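Local coordinates for DUF3822 family protein (Bacteroides thetaiotaomicron VPI-5482, PDB 3HRG), which is of unknown function but has an actin-like ATPase fold, so that nucleotide binding is conceivable though not established, at residues I3-L13 with S25-Q35; L48-F56 with D124-Y135. All coordinates share one frame; numbering follows the deposited sequence. Where two conformers were deposited one is given.

Contact 1: I3-L13 with S25-Q35; sequences IDFTKSKQYTL and SIYNPINDNSQ
The carbonyl O of Thr-12 accepts the amide N of Tyr-27 at 2.9 Å, and the Thr-12 N returns a bond to Tyr-27 O at 3.0 Å. This reciprocal pair, nearly straight at 168° and 173°, marks Thr-12 and Tyr-27 as an antiparallel hydrogen-bonded pair of the beta hairpin formed by strands 12-17 and 22-28. Thr-12 O also receives a CA-H contact from Ile-26, whose partner Leu-13 belongs to the adjoining non-hydrogen-bonded pair. Ile-26 packs against four side chains of 3-13: its CD1 meets Phe-5 CE1 at 3.6 Å, its CG2 lies between Ile-3 CD1 and Tyr-11 CB, and its CG1 approaches Leu-13 CD1. Ile-3 CG2 in turn sits over the centre of the Phe-5 ring. At the turn end, Asn-28 CG, anti to the backbone N, is carried up to Tyr-11 CE1, 3.2 Å away, with ring and amide planes 39° apart. Asn-28 OD1 accepts Asn-31 N at 3.2 Å, the donor standing well above the carbonyl plane, an Asx motif; a G1 beta bulge, where Asp-32 and Asn-33 both face Asn-28, completes the turn toward strand 33-40. A water joins the polar ends of the Tyr-11 and Asn-28 side chains: it lies in the plane of the Tyr-11 ring, 2.8 Å from Tyr-11 OH, and accepts from Asn-28 ND2 at 3.2 Å.

Contact 2: L48-F56 with D124-Y135; sequences LTANLKNVF and DKSTYTFLNEQY
Two helices, 48-58 and 125-134, pack side by side, their short segments running nearly parallel at 24° with axes 9.1 Å apart at closest approach. Near the N-terminal end of both, Thr-49 OG1 and Thr-127 OG1 share a hydrogen bond of 2.8 Å in which either may donate. The same end holds the N-cap of helix 125-134: Asp-124 OD2 accepts Thr-127 N at 3.0 Å from above the carboxylate plane, while OD1 is held by Asn-104. A water accepting from Thr-49 N and donating to Asp-124 OD2 ties the cap to the neighbouring helix. One turn on, in one of two conformers, Leu-52 CD2 touches Phe-130 CD2, at 3.6 Å, and Leu-131 CG. Phe-130, with CG anti to its backbone N (chi1 177°), reaches across the groove; Lys-53 CG rests over one ring face, 4.0 Å from the centroid. The edge of the Phe-130 ring points into the face of Phe-56, a T-shaped pair with centroids 5.2 Å apart and planes at 87°. Beyond it Tyr-135, whose OH is bonded to Leu-62 O, brings CE2 to 3.7 Å from Phe-56 CZ. Were Phe-56 an alanine, the Phe-130 edge would probably lose the ring it faces and a gap would open beside Tyr-135. The threonine bond, Leu-52 contacts and aromatic cluster join two near-parallel helices laid on the mixed sheet at Leu-17, consistent with an actin-like ATPase domain.

The residues of contact 1 all precede those of contact 2, and strand 33-40, which begins in 25-35, leads on to helix 48-58. The two centres lie about 23 Å apart, yet the contacts touch where Leu-13 CD2 packs against Tyr-135 OH at 3.5 Å. Both are built on the same five-stranded mixed sheet, ordered 33-40, 22-28, 12-17, 68-73, 139-142: contact 1 joins strands 12-17 and 22-28 at one end, while the helices of contact 2 pack on it through Leu-17 of strand 12-17, and Leu-48 and Asn-51 also touch Phe-22 of strand 22-28. A second sheet, containing strands 162-167 and 215-220, repeats this strand order, consistent with the duplicated architecture of the actin-like ATPase fold.

Contact 1: I3-L13 with S25-Q35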
# COMPACT_ATOMS: atom_id res chain seq x y z
N ILE A 3 -0.49 24.73 -5.95
CA ILE A 3 0.18 24.81 -4.68
C ILE A 3 1.04 26.07 -4.57
O ILE A 3 1.84 26.35 -5.46
CB ILE A 3 1.07 23.57 -4.47
CG1 ILE A 3 0.21 22.29 -4.43
CG2 ILE A 3 1.91 23.71 -3.16
CD1 ILE A 3 -0.83 22.28 -3.21
N ASP A 4 0.83 26.85 -3.50
CA ASP A 4 1.65 27.99 -3.21
C ASP A 4 2.74 27.36 -2.33
O ASP A 4 2.50 27.06 -1.17
CB ASP A 4 0.88 29.08 -2.48
CG ASP A 4 1.79 30.24 -2.02
OD1 ASP A 4 3.05 30.09 -2.03
OD2 ASP A 4 1.24 31.31 -1.66
N PHE A 5 3.93 27.15 -2.89
CA PHE A 5 5.01 26.52 -2.12
C PHE A 5 5.54 27.32 -0.94
O PHE A 5 6.14 26.73 -0.02
CB PHE A 5 6.16 26.06 -3.03
CG PHE A 5 5.79 24.91 -3.89
CD1 PHE A 5 5.83 23.61 -3.38
CD2 PHE A 5 5.37 25.11 -5.18
CE1 PHE A 5 5.46 22.53 -4.19
CE2 PHE A 5 5.02 24.03 -5.97
CZ PHE A 5 5.08 22.76 -5.47
N THR A 6 5.28 28.62 -0.91
CA THR A 6 5.69 29.43 0.25
C THR A 6 4.81 29.11 1.47
O THR A 6 5.18 29.50 2.57
CB THR A 6 5.73 30.95 -0.02
OG1 THR A 6 4.41 31.47 -0.20
CG2 THR A 6 6.58 31.21 -1.23
N LYS A 7 3.69 28.38 1.28
CA LYS A 7 2.83 27.96 2.38
C LYS A 7 3.10 26.48 2.76
O LYS A 7 2.31 25.88 3.52
CB LYS A 7 1.36 28.16 2.02
CG LYS A 7 0.95 29.64 1.79
CD LYS A 7 -0.48 29.79 1.23
CE LYS A 7 -0.92 31.26 1.11
NZ LYS A 7 -0.88 31.91 2.46
N SER A 8 4.20 25.90 2.26
CA SER A 8 4.51 24.49 2.52
C SER A 8 4.51 24.07 3.99
O SER A 8 4.13 22.92 4.30
CB SER A 8 5.86 24.10 1.90
OG SER A 8 6.90 24.83 2.51
N LYS A 9 4.88 24.98 4.89
CA LYS A 9 4.90 24.70 6.34
C LYS A 9 3.53 24.38 6.93
O LYS A 9 3.46 23.89 8.07
CB LYS A 9 5.59 25.82 7.13
CG LYS A 9 7.10 25.84 6.88
CD LYS A 9 7.85 26.90 7.67
CE LYS A 9 7.58 28.29 7.12
NZ LYS A 9 8.11 28.42 5.72
N GLN A 10 2.46 24.68 6.20
CA GLN A 10 1.11 24.28 6.61
C GLN A 10 0.61 22.99 5.95
O GLN A 10 -0.46 22.50 6.31
CB GLN A 10 0.12 25.39 6.27
CG GLN A 10 0.24 26.56 7.22
CD GLN A 10 -0.76 27.63 6.89
OE1 GLN A 10 -0.72 28.19 5.78
NE2 GLN A 10 -1.65 27.95 7.87
N TYR A 11 1.37 22.45 5.01
CA TYR A 11 0.93 21.34 4.19
C TYR A 11 1.61 20.01 4.52
O TYR A 11 2.64 19.97 5.18
CB TYR A 11 1.10 21.66 2.70
CG TYR A 11 0.50 22.96 2.22
CD1 TYR A 11 -0.61 23.55 2.83
CD2 TYR A 11 1.00 23.57 1.08
CE1 TYR A 11 -1.16 24.75 2.34
CE2 TYR A 11 0.45 24.77 0.56
CZ TYR A 11 -0.64 25.34 1.20
OH TYR A 11 -1.17 26.53 0.71
N THR A 12 0.96 18.95 4.03
CA THR A 12 1.40 17.59 4.27
C THR A 12 1.93 17.02 2.96
O THR A 12 1.24 17.07 1.95
CB THR A 12 0.25 16.71 4.82
OG1 THR A 12 -0.15 17.19 6.09
CG2 THR A 12 0.67 15.22 5.00
N LEU A 13 3.15 16.51 2.99
CA LEU A 13 3.77 15.84 1.85
C LEU A 13 3.61 14.34 2.05
O LEU A 13 4.00 13.85 3.10
CB LEU A 13 5.26 16.14 1.80
CG LEU A 13 6.12 15.47 0.72
CD1 LEU A 13 5.61 15.90 -0.66
CD2 LEU A 13 7.59 15.79 0.93
N SER A 25 2.49 13.64 -3.23
CA SER A 25 1.32 14.50 -3.23
C SER A 25 1.41 15.47 -2.06
O SER A 25 1.99 15.17 -1.02
CB SER A 25 0.02 13.73 -3.16
OG SER A 25 -0.04 13.03 -1.94
N ILE A 26 0.82 16.63 -2.26
CA ILE A 26 0.79 17.70 -1.28
C ILE A 26 -0.68 17.93 -0.94
O ILE A 26 -1.50 18.11 -1.84
CB ILE A 26 1.52 18.97 -1.82
CG1 ILE A 26 3.02 18.67 -1.94
CG2 ILE A 26 1.31 20.14 -0.87
CD1 ILE A 26 3.89 19.84 -2.35
N TYR A 27 -1.01 17.87 0.35
CA TYR A 27 -2.33 18.05 0.88
C TYR A 27 -2.38 19.35 1.70
O TYR A 27 -1.54 19.57 2.57
CB TYR A 27 -2.75 16.87 1.75
CG TYR A 27 -4.01 17.10 2.57
CD1 TYR A 27 -5.26 17.09 1.98
CD2 TYR A 27 -3.93 17.34 3.93
CE1 TYR A 27 -6.41 17.31 2.72
CE2 TYR A 27 -5.07 17.56 4.69
CZ TYR A 27 -6.30 17.55 4.07
OH TYR A 27 -7.42 17.79 4.82
N ASN A 28 -3.37 20.19 1.38
CA ASN A 28 -3.63 21.48 2.01
C ASN A 28 -4.83 21.31 2.92
O ASN A 28 -5.93 21.17 2.41
CB ASN A 28 -3.90 22.54 0.93
CG ASN A 28 -4.19 23.93 1.51
OD1 ASN A 28 -4.43 24.07 2.71
ND2 ASN A 28 -4.18 24.94 0.66
N PRO A 29 -4.64 21.29 4.25
CA PRO A 29 -5.82 21.16 5.14
C PRO A 29 -6.59 22.46 5.33
O PRO A 29 -7.72 22.41 5.79
CB PRO A 29 -5.21 20.77 6.49
CG PRO A 29 -3.89 21.48 6.50
CD PRO A 29 -3.40 21.42 5.04
N ILE A 30 -5.97 23.60 4.99
CA ILE A 30 -6.59 24.91 5.18
C ILE A 30 -7.77 25.06 4.23
O ILE A 30 -8.87 25.39 4.67
CB ILE A 30 -5.57 26.10 5.01
CG1 ILE A 30 -4.38 25.97 5.97
CG2 ILE A 30 -6.26 27.40 5.25
CD1 ILE A 30 -4.74 25.82 7.47
N ASN A 31 -7.56 24.84 2.94
CA ASN A 31 -8.67 24.92 1.98
C ASN A 31 -9.21 23.52 1.63
O ASN A 31 -10.15 23.40 0.85
CB ASN A 31 -8.27 25.67 0.72
CG ASN A 31 -7.31 24.90 -0.11
OD1 ASN A 31 -7.08 23.72 0.15
ND2 ASN A 31 -6.73 25.54 -1.12
N ASP A 32 -8.60 22.48 2.22
CA ASP A 32 -9.03 21.08 2.04
C ASP A 32 -9.00 20.57 0.58
O ASP A 32 -10.05 20.40 -0.05
CB ASP A 32 -10.40 20.82 2.68
CG ASP A 32 -10.75 19.33 2.77
OD1 ASP A 32 -9.83 18.47 2.75
OD2 ASP A 32 -11.94 19.01 2.87
N ASN A 33 -7.79 20.34 0.08
CA ASN A 33 -7.57 19.79 -1.27
C ASN A 33 -6.16 19.19 -1.42
O ASN A 33 -5.26 19.55 -0.65
CB ASN A 33 -7.87 20.81 -2.40
CG ASN A 33 -7.10 22.12 -2.28
OD1 ASN A 33 -5.91 22.16 -1.94
ND2 ASN A 33 -7.77 23.22 -2.62
N SER A 34 -6.02 18.28 -2.39
CA SER A 34 -4.75 17.60 -2.69
C SER A 34 -4.26 17.85 -4.11
O SER A 34 -5.04 18.26 -4.98
CB SER A 34 -4.87 16.10 -2.48
OG SER A 34 -5.09 15.81 -1.11
N GLN A 35 -2.97 17.62 -4.31
CA GLN A 35 -2.33 17.79 -5.61
C GLN A 35 -1.22 16.77 -5.81
O GLN A 35 -0.24 16.75 -5.04
CB GLN A 35 -1.75 19.22 -5.73
CG GLN A 35 -1.25 19.57 -7.13
CD GLN A 35 -2.38 19.53 -8.19
OE1 GLN A 35 -3.45 20.13 -8.00
NE2 GLN A 35 -2.15 18.81 -9.29
O HOH W 1 -3.30 27.70 2.11

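Contact 2: L48-F56 with D124-Y135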
# COMPACT_ATOMS: atom_id res chain seq x y z
N LEU A 48 16.91 1.25 -4.75
CA LEU A 48 15.86 2.10 -4.21
C LEU A 48 16.44 3.41 -3.70
O LEU A 48 15.97 4.48 -4.06
CB LEU A 48 15.17 1.41 -3.03
CG LEU A 48 14.09 2.18 -2.24
CD1 LEU A 48 13.00 2.65 -3.17
CD2 LEU A 48 13.51 1.33 -1.10
N THR A 49 17.49 3.28 -2.89
CA THR A 49 18.17 4.41 -2.25
C THR A 49 18.85 5.33 -3.27
O THR A 49 18.78 6.56 -3.13
CB THR A 49 19.19 3.90 -1.22
OG1 THR A 49 18.53 2.97 -0.35
CG2 THR A 49 19.77 5.04 -0.40
N ALA A 50 19.49 4.73 -4.29
CA ALA A 50 20.15 5.52 -5.34
C ALA A 50 19.11 6.31 -6.14
O ALA A 50 19.35 7.46 -6.49
CB ALA A 50 21.05 4.63 -6.27
N ASN A 51 17.96 5.69 -6.42
CA ASN A 51 16.87 6.40 -7.10
C ASN A 51 16.35 7.54 -6.24
O ASN A 51 16.08 8.62 -6.76
CB ASN A 51 15.74 5.46 -7.49
CG ASN A 51 16.00 4.74 -8.81
OD1 ASN A 51 15.91 5.34 -9.87
ND2 ASN A 51 16.23 3.43 -8.76
N LEU A 52 16.21 7.28 -4.94
CA LEU A 52 15.74 8.28 -3.99
C LEU A 52 16.70 9.48 -3.92
O LEU A 52 16.27 10.63 -3.97
CB LEU A 52 15.52 7.63 -2.61
CG LEU A 52 14.82 8.38 -1.48
CD1 LEU A 52 13.44 8.74 -1.90
CD2 LEU A 52 14.79 7.51 -0.23
N LYS A 53 18.01 9.21 -3.81
CA LYS A 53 18.97 10.28 -3.75
C LYS A 53 18.92 11.12 -5.03
O LYS A 53 19.04 12.33 -4.96
CB LYS A 53 20.38 9.77 -3.47
CG LYS A 53 20.55 9.23 -2.04
CD LYS A 53 21.93 8.64 -1.81
CE LYS A 53 22.10 8.17 -0.37
NZ LYS A 53 23.47 7.66 -0.09
N ASN A 54 18.75 10.46 -6.18
CA ASN A 54 18.63 11.19 -7.45
C ASN A 54 17.40 12.11 -7.48
O ASN A 54 17.53 13.26 -7.85
CB ASN A 54 18.53 10.22 -8.65
CG ASN A 54 19.85 9.65 -9.06
OD1 ASN A 54 20.90 10.20 -8.73
ND2 ASN A 54 19.82 8.54 -9.84
N VAL A 55 16.24 11.62 -7.06
CA VAL A 55 15.02 12.45 -7.13
C VAL A 55 15.08 13.62 -6.11
O VAL A 55 14.60 14.70 -6.41
CB VAL A 55 13.70 11.65 -6.96
CG1 VAL A 55 13.43 11.29 -5.51
CG2 VAL A 55 12.51 12.48 -7.49
N PHE A 56 15.69 13.41 -4.95
CA PHE A 56 15.85 14.50 -3.98
C PHE A 56 16.81 15.54 -4.54
O PHE A 56 16.58 16.73 -4.37
CB PHE A 56 16.29 14.00 -2.60
CG PHE A 56 15.15 13.64 -1.72
CD1 PHE A 56 14.40 12.48 -1.94
CD2 PHE A 56 14.79 14.48 -0.67
CE1 PHE A 56 13.31 12.17 -1.14
CE2 PHE A 56 13.73 14.16 0.14
CZ PHE A 56 12.97 13.02 -0.11
N ASP A 124 14.15 -0.82 3.63
CA ASP A 124 15.58 -0.87 3.42
C ASP A 124 16.25 0.14 4.38
O ASP A 124 15.81 1.29 4.46
CB ASP A 124 15.88 -0.55 1.97
CG ASP A 124 17.34 -0.45 1.71
OD1 ASP A 124 18.09 -1.47 1.81
OD2 ASP A 124 17.73 0.67 1.43
N LYS A 125 17.30 -0.27 5.08
CA LYS A 125 17.95 0.59 6.06
C LYS A 125 18.62 1.83 5.47
O LYS A 125 18.58 2.88 6.07
CB LYS A 125 18.96 -0.20 6.90
CG LYS A 125 19.67 0.59 7.96
CD LYS A 125 20.40 -0.36 8.94
CE LYS A 125 21.20 0.43 9.98
NZ LYS A 125 21.90 -0.46 10.99
N SER A 126 19.28 1.68 4.32
CA SER A 126 19.91 2.81 3.64
C SER A 126 18.83 3.86 3.28
O SER A 126 19.05 5.06 3.41
CB SER A 126 20.59 2.36 2.35
OG SER A 126 21.62 1.45 2.63
N THR A 127 17.68 3.36 2.83
CA THR A 127 16.53 4.22 2.48
C THR A 127 16.01 4.95 3.73
O THR A 127 15.81 6.17 3.69
CB THR A 127 15.43 3.42 1.76
OG1 THR A 127 15.87 3.14 0.44
CG2 THR A 127 14.15 4.23 1.66
N TYR A 128 15.81 4.20 4.82
CA TYR A 128 15.38 4.80 6.09
C TYR A 128 16.36 5.87 6.60
O TYR A 128 15.94 6.95 7.00
CB TYR A 128 15.18 3.71 7.18
CG TYR A 128 14.96 4.37 8.52
CD1 TYR A 128 13.72 4.91 8.84
CD2 TYR A 128 15.99 4.53 9.43
CE1 TYR A 128 13.50 5.57 10.05
CE2 TYR A 128 15.79 5.20 10.63
CZ TYR A 128 14.52 5.71 10.92
OH TYR A 128 14.29 6.37 12.11
N THR A 129 17.65 5.57 6.60
CA THR A 129 18.68 6.52 7.06
C THR A 129 18.63 7.79 6.25
O THR A 129 18.66 8.88 6.80
CB THR A 129 20.07 5.88 6.92
OG1 THR A 129 20.08 4.65 7.67
CG2 THR A 129 21.20 6.81 7.40
N PHE A 130 18.49 7.65 4.94
CA PHE A 130 18.43 8.82 4.09
C PHE A 130 17.18 9.65 4.39
O PHE A 130 17.28 10.85 4.56
CB PHE A 130 18.47 8.45 2.61
CG PHE A 130 18.35 9.63 1.71
CD1 PHE A 130 19.43 10.47 1.50
CD2 PHE A 130 17.14 9.94 1.12
CE1 PHE A 130 19.32 11.58 0.69
CE2 PHE A 130 17.01 11.05 0.30
CZ PHE A 130 18.10 11.87 0.08
N LEU A 131 16.02 9.00 4.47
CA LEU A 131 14.77 9.72 4.75
C LEU A 131 14.71 10.35 6.16
O LEU A 131 14.18 11.45 6.31
CB LEU A 131 13.56 8.85 4.48
CG LEU A 131 13.35 8.54 3.00
CD1 LEU A 131 12.36 7.35 2.80
CD2 LEU A 131 12.90 9.79 2.22
N ASN A 132 15.28 9.68 7.15
CA ASN A 132 15.32 10.21 8.51
C ASN A 132 16.21 11.46 8.58
O ASN A 132 15.96 12.36 9.37
CB ASN A 132 15.79 9.12 9.47
CG ASN A 132 15.81 9.58 10.90
OD1 ASN A 132 14.75 9.78 11.52
ND2 ASN A 132 17.00 9.68 11.45
N GLU A 133 17.24 11.53 7.73
CA GLU A 133 18.11 12.71 7.66
C GLU A 133 17.33 13.88 7.07
O GLU A 133 17.46 14.99 7.56
CB GLU A 133 19.39 12.45 6.83
CG GLU A 133 20.39 11.52 7.53
CD GLU A 133 21.47 10.89 6.62
OE1 GLU A 133 21.31 10.87 5.37
OE2 GLU A 133 22.48 10.37 7.19
N GLN A 134 16.54 13.63 6.02
CA GLN A 134 15.77 14.71 5.37
C GLN A 134 14.58 15.12 6.24
O GLN A 134 14.30 16.30 6.36
CB GLN A 134 15.25 14.32 3.98
CG GLN A 134 16.24 13.62 3.06
CD GLN A 134 17.61 14.25 3.03
OE1 GLN A 134 17.76 15.45 2.81
NE2 GLN A 134 18.63 13.42 3.23
N TYR A 135 13.90 14.14 6.83
CA TYR A 135 12.73 14.36 7.67
C TYR A 135 12.77 13.64 8.99
O TYR A 135 12.18 12.53 9.14
CB TYR A 135 11.50 13.86 6.93
CG TYR A 135 11.41 14.27 5.49
CD1 TYR A 135 11.27 15.59 5.13
CD2 TYR A 135 11.41 13.31 4.49
CE1 TYR A 135 11.15 15.96 3.79
CE2 TYR A 135 11.29 13.67 3.15
CZ TYR A 135 11.13 14.98 2.81
OH TYR A 135 11.00 15.31 1.48
O HOH W 2 18.40 0.78 -1.66